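Regulatory Subunit of Protein Kinase A (cAMP-dependent) from Euglena gracilis (Euglena gracilis, PDB 6RSX) binds cyclic AMP in two cyclic nucleotide-binding domains and, as a regulatory subunit, probably controls the catalytic subunit of the kinase. Local coordinates at residues M213-T218 against N227-K232; K192-K197 against T249-G254; Y206-G211 against S256-L261. All blocks are in the same frame, centred on the assembly; numbering follows the deposited sequence.

Contact 1: residues M213-T218 against N227-K232; sequences MKVNQT and NILGPK. With CMP (adenosine-3',5'-cyclic-monophosphate), chain C.
N227 and V215 face each other as a hydrogen-bonded antiparallel pair, and both side chains go on to meet the bound cyclic AMP. The asparagine starts with CB packed 3.8 Å from V215 CB and also close to N7 of the adenine. With CG anti to the backbone N (chi1 -162°), the amide is carried away from V215 towards the base. At its end ND2 gives a nearly straight hydrogen bond to CMP N7, 3.0 Å long with an angle of 172° at the hydrogen. The other branch, OD1, turns back to its own strand and takes a weak bond from I228 N, which would limit rotation of the amide. V215 serves the same nucleotide with apolar atoms: CG1 lies near C8 and N9 of the base, and CG2 touches CMP C8 at 3.7 Å. The two strands form the beta hairpin 213-219 and 222-229, part of the jelly-roll-like barrel of a cyclic nucleotide-binding domain. E237, S239, G236 and V247 supply further hydrogen bonds to the ligand. Along the hairpin V215 CG2 also meets L229 CG at 3.8 Å, so this methyl touches both base and leucine. M213 and L229 are joined by a pair of backbone bonds, L229 N to M213 O being 2.9 Å, and their CB atoms are 4.1 Å apart. On the other face of the sheet K214 and I228 run side by side, with the isoleucine tip CD1 against K214 CG at 3.6 Å; K214 continues extended towards E253, with which it makes a long, weak ion pair.

Contact 2: residues K192-K197 against T249-G254; sequences KEIVVK and TVVSEG
The flat groups here are backbone carbonyls, beginning with V250 and V196 at the V195-V196 step, and donors reach them from different directions. V195 N comes nearly along the C=O axis of V250, ending 2.7 Å from V250 O, while V195 CB lies near the same oxygen. V250 N returns a bond to V196 O from within that carbonyl's plane. K192 N, by contrast, stands above the plane of the S252 carbonyl, 43° out of it, and its bond to S252 O is bent to 139° at the hydrogen. S252 N to E193 O, 2.8 Å, is straighter. Because V195 and V196 both face V250, the pairing holds a classic beta bulge, where the chain turns a corner between the sheets of the cyclic nucleotide-binding domain. V196 lies beside V250 on one face, CG2 to CG2 at 3.7 Å, and both valines also touch the bound cyclic AMP. V196 CG2 sits between its backbone N and carbonyl carbon, with CG1 beside the N (chi1 -56°), and from there it reaches V250. On the opposite face V251 CG2, anti to its own N, lies against two oxygens, K192 O and E193 O, both at 3.3 Å. I194 reaches across this face with both branches: CG1 approaches V251 CG2, and CG2 meets T249 CG2 at 3.9 Å. The K197 chain crosses T249, its CD 3.5 Å from T249 OG1, a hydroxyl that is hydrogen-bonded to E198 N. At the far end of the segment, the S252 hydroxyl donates to G254 O over 2.6 Å and is also bonded to S256 OG.

Contact 3: residues Y206-G211 against S256-L261; sequences YIIIDG and SHCVSL
I207 and V259 mark the closely packed end of this contact, D210 and H257 its more open, polar end. At the buried end two backbone bonds join the pair, I207 N to V259 O being 2.9 Å and almost straight. At its margin V259 CG1 meets CD1 of the partly exposed I209 at 3.8 Å, the two side chains crossing at about a right angle. F162 of helix 149-165 touches I207, I209 and V259, covering this part of the face. On the other face Y206 lays CE2 3.6 Å from S260 CB, and I208 CG1 and C258 SG come together at 4.0 Å. These strands are central neighbours in one antiparallel sheet of the second cyclic nucleotide-binding domain. Their register slips at a classic beta bulge: I209 and D210 both face H257, and H257 O accepts from both backbone nitrogens. Beyond it the contact turns polar and partly exposed. D210 CG sits between its own N and carbonyl carbon (chi1 53°), bringing the carboxylate to the edge of the imidazole. There OD1 uses its syn lone pair to take a short bond from H257 ND1, 2.5 Å and 172° at the hydrogen; OD1 lies in the ring plane, although carboxylate and ring are turned 59° apart. With an alanine here, H257 ND1 would probably lose its acceptor and the imidazole would be freer to turn. Next along, G211 CA is 3.5 Å from S256 OG, close quarters at a residue without a side chain; that hydroxyl is bonded to S252 OG and K212 N.

Overall arrangement
All three contacts belong to the second cyclic nucleotide-binding domain and are partly buried; contacts 1 and 2 include exposed residues (I228; K192 and I194), whereas no touching residue of contact 3 is fully exposed. Contacts 1 and 2 extend one sheet from both sides of its inner strands: 213-219 and 249-252 are neighbours there, probably hydrogen-bonded from K214 N to V251 O. Contact 3 lies in the companion sheet, its apolar side under helix 149-165, and ends in a histidine-carboxylate bond. Contacts 1 and 2 instead line the cyclic AMP pocket, the second with valines alone. M213 touches V250, S252, I208 and C258, and Y206 packs on V195 and V196, tying the sheets together.

Contact 1: residues M213-T218 against N227-K232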
ATOM      1  N   MET A 213       6.451 -13.921 -18.740  1.00 38.85           N
ATOM      2  CA  MET A 213       5.028 -14.207 -18.926  1.00 39.54           C
ATOM      3  C   MET A 213       4.648 -14.177 -20.404  1.00 41.17           C
ATOM      4  O   MET A 213       5.050 -13.277 -21.143  1.00 39.44           O
ATOM      5  CB  MET A 213       4.126 -13.194 -18.218  1.00 39.09           C
ATOM      6  CG  MET A 213       4.308 -13.098 -16.695  1.00 39.57           C
ATOM      7  SD  MET A 213       3.553 -14.480 -15.864  0.81 40.92           S
ATOM      8  CE  MET A 213       4.217 -14.181 -14.201  1.00 42.27           C
ATOM      9  N   LYS A 214       3.822 -15.124 -20.817  1.00 40.29           N
ATOM     10  CA  LYS A 214       3.148 -15.000 -22.110  1.00 41.15           C
ATOM     11  C   LYS A 214       1.812 -14.298 -21.908  1.00 36.80           C
ATOM     12  O   LYS A 214       1.095 -14.595 -20.947  1.00 42.15           O
ATOM     13  CB  LYS A 214       2.916 -16.377 -22.727  1.00 44.65           C
ATOM     14  CG  LYS A 214       4.162 -17.070 -23.234  1.00 54.23           C
ATOM     15  CD  LYS A 214       3.730 -18.347 -23.959  1.00 60.44           C
ATOM     16  CE  LYS A 214       4.894 -19.071 -24.621  1.00 73.49           C
ATOM     17  NZ  LYS A 214       4.456 -20.366 -25.241  1.00 72.11           N
ATOM     18  N   VAL A 215       1.470 -13.389 -22.832  1.00 41.00           N
ATOM     19  CA  VAL A 215       0.165 -12.733 -22.887  1.00 32.62           C
ATOM     20  C   VAL A 215      -0.571 -13.344 -24.072  1.00 36.44           C
ATOM     21  O   VAL A 215      -0.165 -13.120 -25.215  1.00 40.92           O
ATOM     22  CB  VAL A 215       0.286 -11.219 -23.070  1.00 34.45           C
ATOM     23  CG1 VAL A 215      -1.080 -10.544 -22.974  1.00 34.82           C
ATOM     24  CG2 VAL A 215       1.237 -10.612 -21.966  1.00 34.56           C
ATOM     25  N   ASN A 216      -1.645 -14.084 -23.789  1.00 40.50           N
ATOM     26  CA  ASN A 216      -2.403 -14.840 -24.792  1.00 38.22           C
ATOM     27  C   ASN A 216      -3.825 -14.302 -24.903  1.00 39.78           C
ATOM     28  O   ASN A 216      -4.436 -13.886 -23.920  1.00 43.15           O
ATOM     29  CB  ASN A 216      -2.454 -16.320 -24.416  1.00 39.98           C
ATOM     30  CG  ASN A 216      -1.099 -16.963 -24.415  1.00 44.30           C
ATOM     31  OD1 ASN A 216      -0.173 -16.495 -25.092  1.00 47.73           O
ATOM     32  ND2 ASN A 216      -0.965 -18.057 -23.674  1.00 49.91           N
ATOM     33  N   GLN A 217      -4.387 -14.362 -26.107  1.00 40.60           N
ATOM     34  CA  GLN A 217      -5.707 -13.806 -26.323  1.00 38.54           C
ATOM     35  C   GLN A 217      -6.382 -14.692 -27.357  1.00 40.18           C
ATOM     36  O   GLN A 217      -5.710 -15.176 -28.269  1.00 40.60           O
ATOM     37  CB  GLN A 217      -5.593 -12.372 -26.816  1.00 42.92           C
ATOM     38  CG  GLN A 217      -6.843 -11.547 -26.860  1.00 49.33           C
ATOM     39  CD  GLN A 217      -6.514 -10.130 -27.280  1.00 50.64           C
ATOM     40  OE1 GLN A 217      -6.034  -9.907 -28.391  1.00 43.55           O
ATOM     41  NE2 GLN A 217      -6.724  -9.173 -26.382  1.00 41.52           N
ATOM     42  N   THR A 218      -7.674 -14.927 -27.175  0.66 41.43           N
ATOM     43  CA  THR A 218      -8.436 -15.751 -28.111  0.66 41.88           C
ATOM     44  C   THR A 218      -9.063 -14.909 -29.209  0.66 42.95           C
ATOM     45  O   THR A 218      -9.528 -13.789 -28.981  0.66 41.74           O
ATOM     46  CB  THR A 218      -9.533 -16.522 -27.386  0.66 42.60           C
ATOM     47  OG1 THR A 218     -10.533 -15.603 -26.929  0.66 53.37           O
ATOM     48  CG2 THR A 218      -8.953 -17.248 -26.203  0.66 39.20           C
ATOM     49  N   ASN A 227       1.937 -10.886 -26.678  1.00 43.18           N
ATOM     50  CA  ASN A 227       2.995 -10.111 -26.037  1.00 43.75           C
ATOM     51  C   ASN A 227       3.791 -11.058 -25.151  1.00 41.72           C
ATOM     52  O   ASN A 227       3.302 -12.125 -24.764  1.00 40.86           O
ATOM     53  CB  ASN A 227       2.409  -8.939 -25.241  1.00 44.27           C
ATOM     54  CG  ASN A 227       3.445  -7.865 -24.922  1.00 49.48           C
ATOM     55  OD1 ASN A 227       4.624  -8.009 -25.260  1.00 45.79           O
ATOM     56  ND2 ASN A 227       3.001  -6.774 -24.303  1.00 43.14           N
ATOM     57  N   ILE A 228       5.032 -10.673 -24.849  1.00 44.08           N
ATOM     58  CA  ILE A 228       5.883 -11.413 -23.925  1.00 38.51           C
ATOM     59  C   ILE A 228       6.430 -10.411 -22.912  1.00 39.57           C
ATOM     60  O   ILE A 228       6.944  -9.354 -23.297  1.00 42.49           O
ATOM     61  CB  ILE A 228       7.049 -12.140 -24.632  1.00 46.29           C
ATOM     62  CG1 ILE A 228       6.550 -13.259 -25.552  1.00 45.34           C
ATOM     63  CG2 ILE A 228       8.023 -12.729 -23.593  1.00 50.10           C
ATOM     64  CD1 ILE A 228       6.046 -14.454 -24.790  1.00 51.02           C
ATOM     65  N   LEU A 229       6.300 -10.730 -21.629  1.00 39.15           N
ATOM     66  CA  LEU A 229       6.682  -9.814 -20.561  1.00 41.70           C
ATOM     67  C   LEU A 229       7.856 -10.386 -19.790  1.00 39.78           C
ATOM     68  O   LEU A 229       7.986 -11.606 -19.647  1.00 41.31           O
ATOM     69  CB  LEU A 229       5.500  -9.573 -19.603  1.00 38.57           C
ATOM     70  CG  LEU A 229       4.199  -9.016 -20.225  1.00 36.77           C
ATOM     71  CD1 LEU A 229       3.118  -8.842 -19.150  1.00 41.68           C
ATOM     72  CD2 LEU A 229       4.414  -7.702 -20.973  1.00 35.86           C
ATOM     73  N   GLY A 230       8.690  -9.495 -19.246  1.00 39.66           N
ATOM     74  CA  GLY A 230       9.820  -9.929 -18.458  1.00 35.71           C
ATOM     75  C   GLY A 230      10.077  -9.001 -17.288  1.00 42.04           C
ATOM     76  O   GLY A 230       9.226  -8.190 -16.914  1.00 38.57           O
ATOM     77  N   PRO A 231      11.269  -9.106 -16.696  1.00 41.12           N
ATOM     78  CA  PRO A 231      11.555  -8.375 -15.447  1.00 40.23           C
ATOM     79  C   PRO A 231      11.246  -6.892 -15.579  1.00 39.65           C
ATOM     80  O   PRO A 231      11.566  -6.250 -16.587  1.00 39.25           O
ATOM     81  CB  PRO A 231      13.051  -8.636 -15.217  1.00 42.17           C
ATOM     82  CG  PRO A 231      13.309  -9.945 -15.853  1.00 47.16           C
ATOM     83  CD  PRO A 231      12.397  -9.958 -17.119  1.00 41.55           C
ATOM     84  N   LYS A 232      10.560  -6.362 -14.571  1.00 39.65           N
ATOM     85  CA  LYS A 232      10.152  -4.977 -14.405  1.00 40.87           C
ATOM     86  C   LYS A 232       8.962  -4.603 -15.293  1.00 41.86           C
ATOM     87  O   LYS A 232       8.471  -3.479 -15.177  1.00 40.93           O
ATOM     88  CB  LYS A 232      11.315  -3.982 -14.620  1.00 40.90           C
ATOM     89  CG  LYS A 232      12.507  -4.275 -13.694  1.00 54.65           C
ATOM     90  CD  LYS A 232      13.679  -3.311 -13.885  1.00 52.71           C
ATOM     91  CE  LYS A 232      14.639  -3.354 -12.688  1.00 58.25           C
ATOM     92  NZ  LYS A 232      14.867  -4.732 -12.154  1.00 59.85           N
TER
HETATM   93  P   CMP C 502      -5.748  -6.759 -18.065  1.00 40.29           P
HETATM   94  O1P CMP C 502      -6.266  -6.360 -16.565  1.00 48.25           O
HETATM   95  O2P CMP C 502      -6.727  -6.595 -19.160  1.00 42.09           O
HETATM   96  O5' CMP C 502      -5.391  -8.313 -18.040  1.00 41.72           O
HETATM   97  C5' CMP C 502      -4.514  -8.845 -19.041  1.00 40.23           C
HETATM   98  C4' CMP C 502      -3.351  -7.900 -19.186  1.00 37.75           C
HETATM   99  O4' CMP C 502      -2.406  -8.228 -20.218  1.00 39.83           O
HETATM  100  C3' CMP C 502      -3.671  -6.463 -19.501  1.00 36.55           C
HETATM  101  O3' CMP C 502      -4.414  -5.816 -18.470  1.00 37.53           O
HETATM  102  C2' CMP C 502      -2.283  -5.893 -19.747  1.00 43.68           C
HETATM  103  O2' CMP C 502      -1.670  -5.602 -18.476  1.00 41.34           O
HETATM  104  C1' CMP C 502      -1.549  -7.115 -20.350  1.00 42.13           C
HETATM  105  N9  CMP C 502      -1.131  -6.936 -21.744  1.00 41.66           N
HETATM  106  C8  CMP C 502       0.125  -7.067 -22.183  1.00 39.19           C
HETATM  107  N7  CMP C 502       0.119  -6.838 -23.492  1.00 46.03           N
HETATM  108  C5  CMP C 502      -1.154  -6.597 -23.849  1.00 43.79           C
HETATM  109  C6  CMP C 502      -1.691  -6.314 -25.080  1.00 45.00           C
HETATM  110  N6  CMP C 502      -1.072  -6.182 -26.367  1.00 48.57           N
HETATM  111  N1  CMP C 502      -2.984  -6.085 -25.205  1.00 42.27           N
HETATM  112  C2  CMP C 502      -3.778  -6.149 -24.102  1.00 46.74           C
HETATM  113  N3  CMP C 502      -3.246  -6.422 -22.864  1.00 39.78           N
HETATM  114  C4  CMP C 502      -1.935  -6.655 -22.775  1.00 43.10           C

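Contact 2: residues K192-K197 against T249-G254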
ATOM      1  N   LYS A 192       3.787 -22.582 -16.784  1.00 48.92           N
ATOM      2  CA  LYS A 192       2.445 -22.736 -17.349  1.00 56.88           C
ATOM      3  C   LYS A 192       1.329 -22.309 -16.400  1.00 57.74           C
ATOM      4  O   LYS A 192       0.145 -22.487 -16.728  1.00 48.96           O
ATOM      5  CB  LYS A 192       2.172 -24.176 -17.813  1.00 57.60           C
ATOM      6  CG  LYS A 192       2.526 -24.429 -19.268  1.00 65.12           C
ATOM      7  CD  LYS A 192       4.020 -24.564 -19.474  1.00 64.54           C
ATOM      8  CE  LYS A 192       4.319 -25.382 -20.728  1.00 71.84           C
ATOM      9  NZ  LYS A 192       5.744 -25.817 -20.775  1.00 75.93           N
ATOM     10  N   GLU A 193       1.652 -21.755 -15.236  1.00 50.57           N
ATOM     11  CA  GLU A 193       0.615 -21.301 -14.322  1.00 47.43           C
ATOM     12  C   GLU A 193      -0.001 -19.996 -14.823  1.00 44.62           C
ATOM     13  O   GLU A 193       0.718 -19.055 -15.185  1.00 48.56           O
ATOM     14  CB  GLU A 193       1.210 -21.120 -12.926  1.00 47.35           C
ATOM     15  CG  GLU A 193       0.202 -20.671 -11.912  1.00 51.40           C
ATOM     16  CD  GLU A 193       0.725 -20.737 -10.471  1.00 59.48           C
ATOM     17  OE1 GLU A 193       1.925 -21.044 -10.260  1.00 52.80           O
ATOM     18  OE2 GLU A 193      -0.080 -20.490  -9.550  1.00 59.13           O
ATOM     19  N   ILE A 194      -1.332 -19.953 -14.869  1.00 43.74           N
ATOM     20  CA  ILE A 194      -2.080 -18.776 -15.301  1.00 46.70           C
ATOM     21  C   ILE A 194      -2.157 -17.795 -14.138  1.00 47.63           C
ATOM     22  O   ILE A 194      -2.466 -18.193 -13.011  1.00 46.12           O
ATOM     23  CB  ILE A 194      -3.487 -19.173 -15.762  1.00 46.62           C
ATOM     24  CG1 ILE A 194      -3.416 -19.993 -17.051  1.00 49.29           C
ATOM     25  CG2 ILE A 194      -4.377 -17.947 -15.936  1.00 47.22           C
ATOM     26  CD1 ILE A 194      -4.772 -20.473 -17.479  1.00 51.47           C
ATOM     27  N   VAL A 195      -1.891 -16.518 -14.405  1.00 45.93           N
ATOM     28  CA  VAL A 195      -1.956 -15.476 -13.368  1.00 42.54           C
ATOM     29  C   VAL A 195      -3.279 -14.742 -13.413  1.00 45.14           C
ATOM     30  O   VAL A 195      -3.981 -14.684 -12.406  1.00 43.39           O
ATOM     31  CB  VAL A 195      -0.766 -14.498 -13.478  1.00 40.25           C
ATOM     32  CG1 VAL A 195      -0.807 -13.448 -12.287  1.00 40.91           C
ATOM     33  CG2 VAL A 195       0.560 -15.277 -13.454  1.00 44.60           C
ATOM     34  N   VAL A 196      -3.641 -14.190 -14.577  1.00 43.88           N
ATOM     35  CA  VAL A 196      -4.963 -13.627 -14.826  1.00 38.12           C
ATOM     36  C   VAL A 196      -5.510 -14.243 -16.115  1.00 48.39           C
ATOM     37  O   VAL A 196      -4.768 -14.466 -17.080  1.00 43.58           O
ATOM     38  CB  VAL A 196      -4.965 -12.091 -14.936  1.00 43.06           C
ATOM     39  CG1 VAL A 196      -4.348 -11.461 -13.669  1.00 43.97           C
ATOM     40  CG2 VAL A 196      -4.223 -11.615 -16.165  1.00 41.86           C
ATOM     41  N   LYS A 197      -6.806 -14.490 -16.127  1.00 46.32           N
ATOM     42  CA  LYS A 197      -7.466 -15.242 -17.190  1.00 48.99           C
ATOM     43  C   LYS A 197      -8.338 -14.298 -18.002  1.00 50.64           C
ATOM     44  O   LYS A 197      -9.159 -13.566 -17.435  1.00 47.24           O
ATOM     45  CB  LYS A 197      -8.307 -16.380 -16.597  1.00 52.70           C
ATOM     46  CG  LYS A 197      -9.223 -17.080 -17.598  1.00 65.77           C
ATOM     47  CD  LYS A 197      -8.399 -17.721 -18.711  1.00 65.28           C
ATOM     48  CE  LYS A 197      -9.247 -18.307 -19.841  1.00 67.15           C
ATOM     49  NZ  LYS A 197      -8.331 -18.763 -20.926  1.00 69.00           N
ATOM     50  N   THR A 249      -5.062 -13.403 -21.214  1.00 45.51           N
ATOM     51  CA  THR A 249      -4.564 -14.349 -20.239  1.00 46.25           C
ATOM     52  C   THR A 249      -3.061 -14.158 -20.104  1.00 46.56           C
ATOM     53  O   THR A 249      -2.357 -14.026 -21.104  1.00 43.19           O
ATOM     54  CB  THR A 249      -4.917 -15.768 -20.681  1.00 51.40           C
ATOM     55  OG1 THR A 249      -6.341 -15.845 -20.784  1.00 46.59           O
ATOM     56  CG2 THR A 249      -4.422 -16.802 -19.679  1.00 50.80           C
ATOM     57  N   VAL A 250      -2.581 -14.041 -18.871  1.00 39.85           N
ATOM     58  CA  VAL A 250      -1.153 -13.935 -18.616  1.00 42.47           C
ATOM     59  C   VAL A 250      -0.722 -15.202 -17.891  1.00 42.45           C
ATOM     60  O   VAL A 250      -1.294 -15.555 -16.847  1.00 44.51           O
ATOM     61  CB  VAL A 250      -0.823 -12.656 -17.826  1.00 38.54           C
ATOM     62  CG1 VAL A 250       0.696 -12.516 -17.622  1.00 44.82           C
ATOM     63  CG2 VAL A 250      -1.408 -11.441 -18.539  1.00 37.90           C
ATOM     64  N   VAL A 251       0.285 -15.886 -18.442  1.00 39.93           N
ATOM     65  CA  VAL A 251       0.675 -17.212 -17.984  1.00 39.60           C
ATOM     66  C   VAL A 251       2.196 -17.277 -17.835  1.00 41.60           C
ATOM     67  O   VAL A 251       2.943 -16.803 -18.700  1.00 42.57           O
ATOM     68  CB  VAL A 251       0.147 -18.294 -18.958  1.00 44.63           C
ATOM     69  CG1 VAL A 251       0.758 -18.093 -20.325  1.00 48.17           C
ATOM     70  CG2 VAL A 251       0.413 -19.682 -18.437  1.00 43.05           C
ATOM     71  N   SER A 252       2.655 -17.830 -16.717  1.00 43.54           N
ATOM     72  CA  SER A 252       4.086 -17.896 -16.473  1.00 45.16           C
ATOM     73  C   SER A 252       4.742 -18.860 -17.457  1.00 51.61           C
ATOM     74  O   SER A 252       4.170 -19.892 -17.823  1.00 48.07           O
ATOM     75  CB  SER A 252       4.360 -18.326 -15.022  1.00 39.48           C
ATOM     76  OG  SER A 252       5.738 -18.171 -14.702  1.00 45.05           O
ATOM     77  N   GLU A 253       5.933 -18.493 -17.920  1.00 48.95           N
ATOM     78  CA  GLU A 253       6.749 -19.331 -18.796  1.00 52.04           C
ATOM     79  C   GLU A 253       7.993 -19.654 -17.983  1.00 56.41           C
ATOM     80  O   GLU A 253       8.865 -18.796 -17.796  1.00 50.72           O
ATOM     81  CB  GLU A 253       7.070 -18.616 -20.110  1.00 54.09           C
ATOM     82  CG  GLU A 253       7.941 -19.424 -21.067  1.00 63.64           C
ATOM     83  CD  GLU A 253       7.128 -20.279 -22.037  1.00 72.15           C
ATOM     84  OE1 GLU A 253       6.302 -21.110 -21.586  1.00 75.33           O
ATOM     85  OE2 GLU A 253       7.313 -20.110 -23.260  1.00 78.12           O
ATOM     86  N   GLY A 254       8.062 -20.876 -17.477  1.00 51.57           N
ATOM     87  CA  GLY A 254       9.036 -21.172 -16.454  1.00 54.20           C
ATOM     88  C   GLY A 254       8.588 -20.559 -15.146  1.00 55.14           C
ATOM     89  O   GLY A 254       7.465 -20.078 -15.016  1.00 49.68           O
TER

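Contact 3: residues Y206-G211 against S256-L261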
ATOM      1  N   TYR A 206       0.176  -6.832 -11.162  1.00 36.11           N
ATOM      2  CA  TYR A 206       1.415  -7.573 -10.954  1.00 33.73           C
ATOM      3  C   TYR A 206       2.594  -6.850 -11.573  1.00 36.20           C
ATOM      4  O   TYR A 206       2.484  -6.301 -12.680  1.00 37.56           O
ATOM      5  CB  TYR A 206       1.308  -8.974 -11.585  1.00 40.93           C
ATOM      6  CG  TYR A 206       0.254  -9.808 -10.930  1.00 39.41           C
ATOM      7  CD1 TYR A 206      -1.082  -9.697 -11.332  1.00 36.74           C
ATOM      8  CD2 TYR A 206       0.586 -10.686  -9.885  1.00 36.90           C
ATOM      9  CE1 TYR A 206      -2.067 -10.480 -10.700  1.00 37.95           C
ATOM     10  CE2 TYR A 206      -0.370 -11.455  -9.273  1.00 40.83           C
ATOM     11  CZ  TYR A 206      -1.692 -11.343  -9.689  1.00 40.88           C
ATOM     12  OH  TYR A 206      -2.656 -12.097  -9.078  1.00 46.36           O
ATOM     13  N   ILE A 207       3.735  -6.895 -10.882  1.00 34.82           N
ATOM     14  CA  ILE A 207       5.015  -6.456 -11.436  1.00 36.29           C
ATOM     15  C   ILE A 207       5.972  -7.638 -11.388  1.00 37.69           C
ATOM     16  O   ILE A 207       6.143  -8.269 -10.335  1.00 36.34           O
ATOM     17  CB  ILE A 207       5.605  -5.250 -10.666  1.00 39.39           C
ATOM     18  CG1 ILE A 207       4.586  -4.125 -10.525  1.00 37.83           C
ATOM     19  CG2 ILE A 207       6.850  -4.716 -11.382  1.00 40.63           C
ATOM     20  CD1 ILE A 207       3.893  -4.138  -9.173  1.00 41.93           C
ATOM     21  N   ILE A 208       6.623  -7.923 -12.513  1.00 36.75           N
ATOM     22  CA  ILE A 208       7.539  -9.053 -12.580  1.00 36.79           C
ATOM     23  C   ILE A 208       8.894  -8.656 -12.005  1.00 35.41           C
ATOM     24  O   ILE A 208       9.484  -7.651 -12.428  1.00 38.61           O
ATOM     25  CB  ILE A 208       7.691  -9.525 -14.032  1.00 38.75           C
ATOM     26  CG1 ILE A 208       6.298  -9.854 -14.580  1.00 34.02           C
ATOM     27  CG2 ILE A 208       8.667 -10.699 -14.080  1.00 39.50           C
ATOM     28  CD1 ILE A 208       6.258  -9.968 -16.102  1.00 40.17           C
ATOM     29  N   ILE A 209       9.384  -9.447 -11.054  1.00 38.13           N
ATOM     30  CA  ILE A 209      10.749  -9.285 -10.556  1.00 39.63           C
ATOM     31  C   ILE A 209      11.705 -10.076 -11.445  1.00 43.86           C
ATOM     32  O   ILE A 209      12.668  -9.529 -11.981  1.00 42.51           O
ATOM     33  CB  ILE A 209      10.879  -9.725  -9.091  1.00 40.62           C
ATOM     34  CG1 ILE A 209       9.948  -8.878  -8.215  1.00 43.81           C
ATOM     35  CG2 ILE A 209      12.323  -9.573  -8.644  1.00 44.11           C
ATOM     36  CD1 ILE A 209       9.783  -9.434  -6.813  1.00 47.41           C
ATOM     37  N   ASP A 210      11.460 -11.372 -11.592  1.00 42.97           N
ATOM     38  CA  ASP A 210      12.248 -12.193 -12.497  1.00 46.45           C
ATOM     39  C   ASP A 210      11.318 -13.193 -13.167  1.00 43.71           C
ATOM     40  O   ASP A 210      10.222 -13.480 -12.679  1.00 47.64           O
ATOM     41  CB  ASP A 210      13.408 -12.913 -11.771  1.00 44.95           C
ATOM     42  CG  ASP A 210      12.961 -13.709 -10.560  0.53 48.68           C
ATOM     43  OD1 ASP A 210      12.479 -14.845 -10.737  0.69 50.17           O
ATOM     44  OD2 ASP A 210      13.119 -13.214  -9.418  1.00 55.40           O
ATOM     45  N   GLY A 211      11.746 -13.703 -14.308  1.00 43.82           N
ATOM     46  CA  GLY A 211      10.933 -14.640 -15.043  1.00 46.55           C
ATOM     47  C   GLY A 211      10.359 -14.049 -16.319  1.00 41.57           C
ATOM     48  O   GLY A 211      10.857 -13.071 -16.881  1.00 42.88           O
ATOM     49  N   SER A 256       8.424 -17.794 -12.314  1.00 47.24           N
ATOM     50  CA  SER A 256       8.458 -16.343 -12.276  1.00 44.26           C
ATOM     51  C   SER A 256       8.193 -15.883 -10.855  1.00 44.25           C
ATOM     52  O   SER A 256       7.400 -16.495 -10.130  1.00 44.44           O
ATOM     53  CB  SER A 256       7.414 -15.730 -13.207  1.00 43.03           C
ATOM     54  OG  SER A 256       7.753 -16.018 -14.544  1.00 47.20           O
ATOM     55  N   HIS A 257       8.846 -14.788 -10.472  1.00 44.07           N
ATOM     56  CA  HIS A 257       8.610 -14.152  -9.180  1.00 45.07           C
ATOM     57  C   HIS A 257       8.082 -12.751  -9.397  1.00 39.79           C
ATOM     58  O   HIS A 257       8.672 -11.960 -10.148  1.00 46.46           O
ATOM     59  CB  HIS A 257       9.873 -14.112  -8.335  1.00 48.39           C
ATOM     60  CG  HIS A 257      10.405 -15.464  -8.037  1.00 49.14           C
ATOM     61  ND1 HIS A 257      11.373 -16.061  -8.810  1.00 49.43           N
ATOM     62  CD2 HIS A 257      10.082 -16.355  -7.070  1.00 51.76           C
ATOM     63  CE1 HIS A 257      11.637 -17.260  -8.321  1.00 56.65           C
ATOM     64  NE2 HIS A 257      10.872 -17.459  -7.263  1.00 62.77           N
ATOM     65  N   CYS A 258       6.954 -12.463  -8.769  1.00 38.67           N
ATOM     66  CA  CYS A 258       6.271 -11.201  -8.941  1.00 39.49           C
ATOM     67  C   CYS A 258       5.998 -10.585  -7.580  1.00 38.41           C
ATOM     68  O   CYS A 258       6.196 -11.203  -6.526  1.00 40.02           O
ATOM     69  CB  CYS A 258       4.953 -11.384  -9.692  1.00 36.43           C
ATOM     70  SG  CYS A 258       5.203 -11.947 -11.410  0.76 40.26           S
ATOM     71  N   VAL A 259       5.553  -9.345  -7.610  1.00 41.79           N
ATOM     72  CA  VAL A 259       4.845  -8.776  -6.471  1.00 39.93           C
ATOM     73  C   VAL A 259       3.537  -8.222  -7.005  1.00 37.32           C
ATOM     74  O   VAL A 259       3.432  -7.815  -8.175  1.00 37.49           O
ATOM     75  CB  VAL A 259       5.651  -7.678  -5.729  1.00 37.19           C
ATOM     76  CG1 VAL A 259       6.715  -8.307  -4.840  1.00 40.40           C
ATOM     77  CG2 VAL A 259       6.279  -6.734  -6.737  1.00 37.72           C
ATOM     78  N   SER A 260       2.527  -8.215  -6.144  1.00 36.47           N
ATOM     79  CA  SER A 260       1.196  -7.816  -6.563  1.00 36.89           C
ATOM     80  C   SER A 260       0.589  -6.777  -5.628  1.00 39.57           C
ATOM     81  O   SER A 260       0.972  -6.634  -4.462  1.00 36.04           O
ATOM     82  CB  SER A 260       0.262  -9.024  -6.647  1.00 42.15           C
ATOM     83  OG  SER A 260       0.055  -9.579  -5.374  1.00 41.94           O
ATOM     84  N   LEU A 261      -0.372  -6.045  -6.182  1.00 40.37           N
ATOM     85  CA  LEU A 261      -1.262  -5.166  -5.434  1.00 37.37           C
ATOM     86  C   LEU A 261      -2.681  -5.654  -5.640  1.00 48.30           C
ATOM     87  O   LEU A 261      -3.097  -5.893  -6.791  1.00 40.80           O
ATOM     88  CB  LEU A 261      -1.149  -3.716  -5.901  1.00 34.53           C
ATOM     89  CG  LEU A 261       0.164  -2.981  -5.751  1.00 36.45           C
ATOM     90  CD1 LEU A 261       0.013  -1.600  -6.343  1.00 36.73           C
ATOM     91  CD2 LEU A 261       0.526  -2.910  -4.219  1.00 40.24           C
TER